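Local coordinates for putative secreted protein (Streptomyces sp. SirexAA-E, PDB 4PEY), which hydrolyses laminarin and laminarioligosaccharides as an exo-beta-1,3-glucanase of glycoside hydrolase family 55, releasing glucose and laminaribiose, at residues N107-A112 and W400-D405; A131-R136 and I396-V401. The protein carries 1 engineered substitution. One frame throughout, in Å; residues are numbered along the deposited sequence.

Contact 1: residues N107-A112 and W400-D405; sequences NFWRSA and WVWRAD. With BGC (beta-D-glucopyranose), chain B.
Phe-108 and Trp-109 meet Trp-400 and Trp-402 in an aromatic cluster at the seam between the two parallel beta-helix domains of the family 55 fold, beside the substrate pocket. Phe-108 spans the seam. Its CG lies anti to the carbonyl carbon (chi1 -51°), which turns the ring toward the tryptophans. CB starts 3.9 Å from Trp-400 CZ3; beyond it CG, both CD and both CE carbons have Trp-400 CH2 as their nearest neighbour. That carbon sits 3.3 Å above the centre of the Phe-108 ring, yet the two planes are 44° apart, so the pair is oblique. At the tip, CZ comes 3.5 Å from the glucose O4, placing the sugar oxygen at the ring edge. With an alanine here, Trp-400 CH2 would probably lose the ring it lies against, and a gap would open beside the sugar O4.

Trp-109 brings NE1 to 3.5 Å from Trp-400 CZ3, while its benzo end turns to Trp-402. There CH2 approaches Trp-402 CZ3 at 3.7 Å with the planes at 74°, an offset edge-to-face pair in which Trp-109 supplies the edge. The polar end of Trp-400, NE1, bonds to Glu-436 OE1, whose other oxygen binds the same glucose, so Trp-400 acts from the second shell. Trp-402 is first shell: its NE1 donates a bent hydrogen bond of 3.1 Å to the glucose O3. Asp-405 takes two sugar hydroxyls with its two carboxylate oxygens, O6 donating to OD1 and O4 to OD2, each at 2.7 Å.

Contact 2: residues A131-R136 and I396-V401; sequences AAPFRR and IDHTWV
Ala-131 presses its CB against the benzo part of Trp-400, 3.4 Å from CE3, an oblique approach of a methyl to the indole. Its backbone N donates to a water 2.9 Å away. The same water lies at the edge of the His-398 ring and is 2.8 Å from NE2, so it bridges main chain and imidazole. Two residues on, Pro-133 crosses the His-398 side chain at about a right angle: CB stands 3.7 Å from ND1, and CD lies in the plane of the imidazole at its edge. ND1 itself bonds to Asp-370 OD1, and the ring stacks on Tyr-157. His-398 marks a corner of the parallel beta-helix: the chain turns here (phi 72°), between strand 395-397 and strand 399-403, which lie on different faces of the coil. Arg-135, extended from CG to NE, reaches Asp-397, the residue before that corner. Its NH2 makes a weak bond of 3.2 Å to Asp-397 O, which sits at the guanidinium edge, and also passes 3.6 Å from His-398 CB. NH1 points almost straight (164°) at Asp-397 OD2 in a long, weak salt bridge of 3.4 Å, with the guanidinium and carboxylate planes nearly perpendicular. Both charges have further partners: Arg-135 NE pairs with Asp-370 OD2, and Asp-397 OD2 also pairs with Arg-178 NH2, while its OD1 is hydrogen-bonded to Tyr-157 OH.

Overall arrangement
From the N terminus the chain first lays down 107-112 and then 131-136, on strands 110-113 and 134-135 and in the loops leading into them; these strands are parallel neighbours in the first beta-helix domain, and Ala-112 N and Pro-133 O, 3.1 Å apart, probably join them by a hydrogen bond. Some 260 residues later, in the second domain, the chain arrives at 396-401 and closes contact 2, then runs directly on through 400-405 to close contact 1. The loop of contact 2 therefore lies within that of contact 1, with Trp-400 and Val-401 common to both. With centres 9 Å apart, the two contacts tie adjacent coils of one domain to consecutive strands of the other.

Contact 1: residues N107-A112 and W400-D405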
loop_
_atom_site.group_PDB
_atom_site.type_symbol
_atom_site.label_atom_id
_atom_site.label_comp_id
_atom_site.label_asym_id
_atom_site.label_seq_id
_atom_site.Cartn_x
_atom_site.Cartn_y
_atom_site.Cartn_z
ATOM N N ASN A 107 -7.014 8.647 -7.624
ATOM C CA ASN A 107 -7.791 8.403 -6.405
ATOM C C ASN A 107 -6.933 7.679 -5.358
ATOM O O ASN A 107 -7.055 6.458 -5.160
ATOM C CB ASN A 107 -9.067 7.610 -6.722
ATOM C CG ASN A 107 -10.173 8.491 -7.312
ATOM O OD1 ASN A 107 -10.017 9.710 -7.410
ATOM N ND2 ASN A 107 -11.295 7.875 -7.708
ATOM N N PHE A 108 -6.078 8.465 -4.699
ATOM C CA PHE A 108 -5.053 7.983 -3.770
ATOM C C PHE A 108 -5.385 8.259 -2.307
ATOM O O PHE A 108 -6.262 9.067 -2.007
ATOM C CB PHE A 108 -3.701 8.667 -4.022
ATOM C CG PHE A 108 -3.222 8.652 -5.451
ATOM C CD1 PHE A 108 -3.250 7.493 -6.216
ATOM C CD2 PHE A 108 -2.692 9.812 -6.013
ATOM C CE1 PHE A 108 -2.772 7.500 -7.527
ATOM C CE2 PHE A 108 -2.202 9.826 -7.312
ATOM C CZ PHE A 108 -2.243 8.667 -8.073
ATOM N N TRP A 109 -4.616 7.624 -1.419
ATOM C CA TRP A 109 -4.470 8.007 -0.006
ATOM C C TRP A 109 -5.803 8.069 0.737
ATOM O O TRP A 109 -6.214 9.121 1.226
ATOM C CB TRP A 109 -3.719 9.358 0.131
ATOM C CG TRP A 109 -2.335 9.348 -0.501
ATOM C CD1 TRP A 109 -1.318 8.466 -0.245
ATOM C CD2 TRP A 109 -1.833 10.254 -1.498
ATOM N NE1 TRP A 109 -0.221 8.764 -1.024
ATOM C CE2 TRP A 109 -0.513 9.857 -1.803
ATOM C CE3 TRP A 109 -2.369 11.366 -2.160
ATOM C CZ2 TRP A 109 0.267 10.516 -2.754
ATOM C CZ3 TRP A 109 -1.596 12.018 -3.107
ATOM C CH2 TRP A 109 -0.289 11.593 -3.396
ATOM N N ARG A 110 -6.468 6.924 0.835
ATOM C CA ARG A 110 -7.702 6.834 1.613
ATOM C C ARG A 110 -7.872 5.378 2.028
ATOM O O ARG A 110 -7.134 4.521 1.552
ATOM C CB ARG A 110 -8.903 7.352 0.805
ATOM C CG ARG A 110 -9.223 6.558 -0.470
ATOM C CD ARG A 110 -10.006 7.415 -1.467
ATOM N NE ARG A 110 -9.136 8.414 -2.082
ATOM C CZ ARG A 110 -9.553 9.445 -2.814
ATOM N NH1 ARG A 110 -10.858 9.657 -3.007
ATOM N NH2 ARG A 110 -8.660 10.281 -3.333
ATOM N N SER A 111 -8.806 5.079 2.925
ATOM C CA SER A 111 -8.932 3.693 3.374
ATOM C C SER A 111 -10.286 3.359 3.967
ATOM O O SER A 111 -10.971 4.232 4.498
ATOM C CB SER A 111 -7.847 3.373 4.412
ATOM O OG SER A 111 -8.013 4.173 5.573
ATOM N N ALA A 112 -10.644 2.078 3.883
ATOM C CA ALA A 112 -11.845 1.532 4.528
ATOM C C ALA A 112 -11.469 0.271 5.278
ATOM O O ALA A 112 -10.750 -0.568 4.739
ATOM C CB ALA A 112 -12.935 1.224 3.502
ATOM N N TRP A 400 2.913 1.576 -1.146
ATOM C CA TRP A 400 3.026 2.363 -2.369
ATOM C C TRP A 400 4.165 3.318 -2.146
ATOM O O TRP A 400 4.080 4.202 -1.286
ATOM C CB TRP A 400 1.750 3.145 -2.694
ATOM C CG TRP A 400 1.736 3.865 -4.053
ATOM C CD1 TRP A 400 2.290 3.436 -5.233
ATOM C CD2 TRP A 400 1.108 5.129 -4.348
ATOM N NE1 TRP A 400 2.034 4.354 -6.244
ATOM C CE2 TRP A 400 1.307 5.394 -5.722
ATOM C CE3 TRP A 400 0.383 6.051 -3.583
ATOM C CZ2 TRP A 400 0.805 6.539 -6.341
ATOM C CZ3 TRP A 400 -0.109 7.199 -4.202
ATOM C CH2 TRP A 400 0.121 7.439 -5.562
ATOM N N VAL A 401 5.229 3.132 -2.915
ATOM C CA VAL A 401 6.416 3.956 -2.804
ATOM C C VAL A 401 6.488 4.711 -4.124
ATOM O O VAL A 401 6.707 4.114 -5.177
ATOM C CB VAL A 401 7.670 3.090 -2.526
ATOM C CG1 VAL A 401 8.927 3.942 -2.459
ATOM C CG2 VAL A 401 7.475 2.312 -1.236
ATOM N N TRP A 402 6.285 6.025 -4.059
ATOM C CA TRP A 402 5.910 6.804 -5.240
ATOM C C TRP A 402 6.700 8.088 -5.401
ATOM O O TRP A 402 6.540 9.023 -4.612
ATOM C CB TRP A 402 4.414 7.130 -5.160
ATOM C CG TRP A 402 3.775 7.906 -6.301
ATOM C CD1 TRP A 402 3.469 7.433 -7.551
ATOM C CD2 TRP A 402 3.277 9.250 -6.252
ATOM N NE1 TRP A 402 2.825 8.410 -8.288
ATOM C CE2 TRP A 402 2.700 9.535 -7.514
ATOM C CE3 TRP A 402 3.269 10.247 -5.267
ATOM C CZ2 TRP A 402 2.120 10.770 -7.808
ATOM C CZ3 TRP A 402 2.704 11.474 -5.568
ATOM C CH2 TRP A 402 2.132 11.722 -6.826
ATOM N N ARG A 403 7.553 8.134 -6.422
ATOM C CA ARG A 403 8.136 9.400 -6.845
ATOM C C ARG A 403 7.072 10.119 -7.678
ATOM O O ARG A 403 6.578 9.569 -8.666
ATOM C CB ARG A 403 9.430 9.194 -7.640
ATOM C CG ARG A 403 9.945 10.490 -8.247
ATOM C CD ARG A 403 11.304 10.358 -8.929
ATOM N NE ARG A 403 11.609 11.606 -9.624
ATOM C CZ ARG A 403 11.459 11.809 -10.929
ATOM N NH1 ARG A 403 11.060 10.834 -11.740
ATOM N NH2 ARG A 403 11.725 12.998 -11.432
ATOM N N ALA A 404 6.690 11.329 -7.268
ATOM C CA ALA A 404 5.555 12.014 -7.901
ATOM C C ALA A 404 5.784 12.269 -9.393
ATOM O O ALA A 404 6.850 12.741 -9.793
ATOM C CB ALA A 404 5.260 13.340 -7.193
ATOM N N ASP A 405 4.775 11.954 -10.200
ATOM C CA ASP A 405 4.792 12.225 -11.638
ATOM C C ASP A 405 4.008 13.479 -11.997
ATOM O O ASP A 405 4.059 13.944 -13.131
ATOM C CB ASP A 405 4.186 11.052 -12.394
ATOM C CG ASP A 405 2.758 10.807 -11.974
ATOM O OD1 ASP A 405 1.826 11.284 -12.664
ATOM O OD2 ASP A 405 2.575 10.190 -10.905
HETATM C C2 BGC B . 0.332 5.954 -12.419
HETATM C C3 BGC B . 0.360 6.867 -11.197
HETATM C C4 BGC B . 0.173 8.311 -11.633
HETATM C C5 BGC B . -1.117 8.443 -12.426
HETATM C C6 BGC B . -1.354 9.885 -12.845
HETATM C C1 BGC B . -0.851 6.261 -13.341
HETATM O O2 BGC B . 0.289 4.600 -11.990
HETATM O O3 BGC B . 1.601 6.741 -10.535
HETATM O O4 BGC B . 0.158 9.169 -10.515
HETATM O O5 BGC B . -0.998 7.648 -13.583
HETATM O O6 BGC B . -0.417 10.243 -13.836
#

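Contact 2: residues A131-R136 and I396-V401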
loop_
_atom_site.group_PDB
_atom_site.type_symbol
_atom_site.label_atom_id
_atom_site.label_comp_id
_atom_site.label_asym_id
_atom_site.label_seq_id
_atom_site.Cartn_x
_atom_site.Cartn_y
_atom_site.Cartn_z
ATOM N N ALA A 131 -2.612 3.132 -2.946
ATOM C CA ALA A 131 -2.673 3.536 -1.537
ATOM C C ALA A 131 -4.106 3.777 -1.081
ATOM O O ALA A 131 -4.407 4.792 -0.444
ATOM C CB ALA A 131 -1.815 4.783 -1.278
ATOM N N ALA A 132 -4.987 2.834 -1.396
ATOM C CA ALA A 132 -6.389 2.966 -1.005
ATOM C C ALA A 132 -6.913 1.627 -0.485
ATOM O O ALA A 132 -7.815 1.014 -1.085
ATOM C CB ALA A 132 -7.224 3.460 -2.179
ATOM N N PRO A 133 -6.341 1.158 0.633
ATOM C CA PRO A 133 -6.642 -0.198 1.106
ATOM C C PRO A 133 -8.081 -0.421 1.566
ATOM O O PRO A 133 -8.746 0.471 2.094
ATOM C CB PRO A 133 -5.678 -0.371 2.288
ATOM C CG PRO A 133 -5.446 1.029 2.779
ATOM C CD PRO A 133 -5.386 1.851 1.521
ATOM N N PHE A 134 -8.522 -1.659 1.374
ATOM C CA PHE A 134 -9.864 -2.129 1.684
ATOM C C PHE A 134 -9.643 -3.406 2.507
ATOM O O PHE A 134 -9.341 -4.467 1.946
ATOM C CB PHE A 134 -10.614 -2.377 0.367
ATOM C CG PHE A 134 -12.114 -2.539 0.477
ATOM C CD1 PHE A 134 -12.954 -1.435 0.416
ATOM C CD2 PHE A 134 -12.690 -3.806 0.521
ATOM C CE1 PHE A 134 -14.342 -1.574 0.460
ATOM C CE2 PHE A 134 -14.079 -3.955 0.553
ATOM C CZ PHE A 134 -14.900 -2.833 0.533
ATOM N N ARG A 135 -9.729 -3.288 3.835
ATOM C CA ARG A 135 -9.375 -4.379 4.757
ATOM C C ARG A 135 -10.498 -4.771 5.701
ATOM O O ARG A 135 -11.220 -3.911 6.188
ATOM C CB ARG A 135 -8.181 -3.990 5.636
ATOM C CG ARG A 135 -6.851 -3.804 4.933
ATOM C CD ARG A 135 -5.789 -3.368 5.949
ATOM N NE ARG A 135 -4.489 -3.096 5.332
ATOM C CZ ARG A 135 -3.543 -4.003 5.105
ATOM N NH1 ARG A 135 -3.737 -5.280 5.435
ATOM N NH2 ARG A 135 -2.403 -3.628 4.527
ATOM N N ARG A 136 -10.620 -6.063 5.988
ATOM C CA ARG A 136 -11.547 -6.538 7.021
ATOM C C ARG A 136 -12.954 -5.994 6.769
ATOM O O ARG A 136 -13.638 -5.545 7.687
ATOM C CB ARG A 136 -11.044 -6.138 8.423
ATOM C CG ARG A 136 -11.557 -6.997 9.577
ATOM C CD ARG A 136 -11.083 -6.441 10.930
ATOM N NE ARG A 136 -11.552 -7.230 12.070
ATOM C CZ ARG A 136 -10.926 -8.302 12.540
ATOM N NH1 ARG A 136 -11.419 -8.960 13.583
ATOM N NH2 ARG A 136 -9.805 -8.715 11.967
ATOM N N ILE A 396 6.250 -7.042 4.143
ATOM C CA ILE A 396 5.783 -5.794 3.559
ATOM C C ILE A 396 4.431 -6.083 2.931
ATOM O O ILE A 396 4.360 -6.678 1.854
ATOM C CB ILE A 396 6.753 -5.248 2.492
ATOM C CG1 ILE A 396 8.186 -5.212 3.031
ATOM C CG2 ILE A 396 6.304 -3.870 2.016
ATOM C CD1 ILE A 396 8.367 -4.295 4.203
ATOM N N ASP A 397 3.362 -5.705 3.617
ATOM C CA ASP A 397 2.014 -6.070 3.187
ATOM C C ASP A 397 1.209 -4.816 2.868
ATOM O O ASP A 397 0.611 -4.201 3.750
ATOM C CB ASP A 397 1.346 -6.937 4.268
ATOM C CG ASP A 397 -0.124 -7.194 4.001
ATOM O OD1 ASP A 397 -0.480 -7.535 2.852
ATOM O OD2 ASP A 397 -0.926 -7.061 4.951
ATOM N N HIS A 398 1.213 -4.484 1.577
ATOM C CA HIS A 398 0.712 -3.239 0.971
ATOM C C HIS A 398 1.575 -2.015 1.234
ATOM O O HIS A 398 1.521 -1.388 2.300
ATOM C CB HIS A 398 -0.717 -2.907 1.387
ATOM C CG HIS A 398 -1.357 -1.900 0.481
ATOM N ND1 HIS A 398 -2.347 -1.033 0.892
ATOM C CD2 HIS A 398 -1.128 -1.626 -0.826
ATOM C CE1 HIS A 398 -2.709 -0.273 -0.132
ATOM N NE2 HIS A 398 -1.984 -0.610 -1.180
ATOM N N THR A 399 2.379 -1.679 0.234
ATOM C CA THR A 399 3.088 -0.413 0.233
ATOM C C THR A 399 2.927 0.243 -1.137
ATOM O O THR A 399 2.761 -0.441 -2.144
ATOM C CB THR A 399 4.587 -0.596 0.583
ATOM O OG1 THR A 399 5.193 0.683 0.757
ATOM C CG2 THR A 399 5.322 -1.344 -0.497
ATOM N N TRP A 400 2.913 1.576 -1.146
ATOM C CA TRP A 400 3.026 2.363 -2.369
ATOM C C TRP A 400 4.165 3.318 -2.146
ATOM O O TRP A 400 4.080 4.202 -1.286
ATOM C CB TRP A 400 1.750 3.145 -2.694
ATOM C CG TRP A 400 1.736 3.865 -4.053
ATOM C CD1 TRP A 400 2.290 3.436 -5.233
ATOM C CD2 TRP A 400 1.108 5.129 -4.348
ATOM N NE1 TRP A 400 2.034 4.354 -6.244
ATOM C CE2 TRP A 400 1.307 5.394 -5.722
ATOM C CE3 TRP A 400 0.383 6.051 -3.583
ATOM C CZ2 TRP A 400 0.805 6.539 -6.341
ATOM C CZ3 TRP A 400 -0.109 7.199 -4.202
ATOM C CH2 TRP A 400 0.121 7.439 -5.562
ATOM N N VAL A 401 5.229 3.132 -2.915
ATOM C CA VAL A 401 6.416 3.956 -2.804
ATOM C C VAL A 401 6.488 4.711 -4.124
ATOM O O VAL A 401 6.707 4.114 -5.177
ATOM C CB VAL A 401 7.670 3.090 -2.526
ATOM C CG1 VAL A 401 8.927 3.942 -2.459
ATOM C CG2 VAL A 401 7.475 2.312 -1.236
HETATM O O HOH W 1 -2.147 0.375 -3.777
#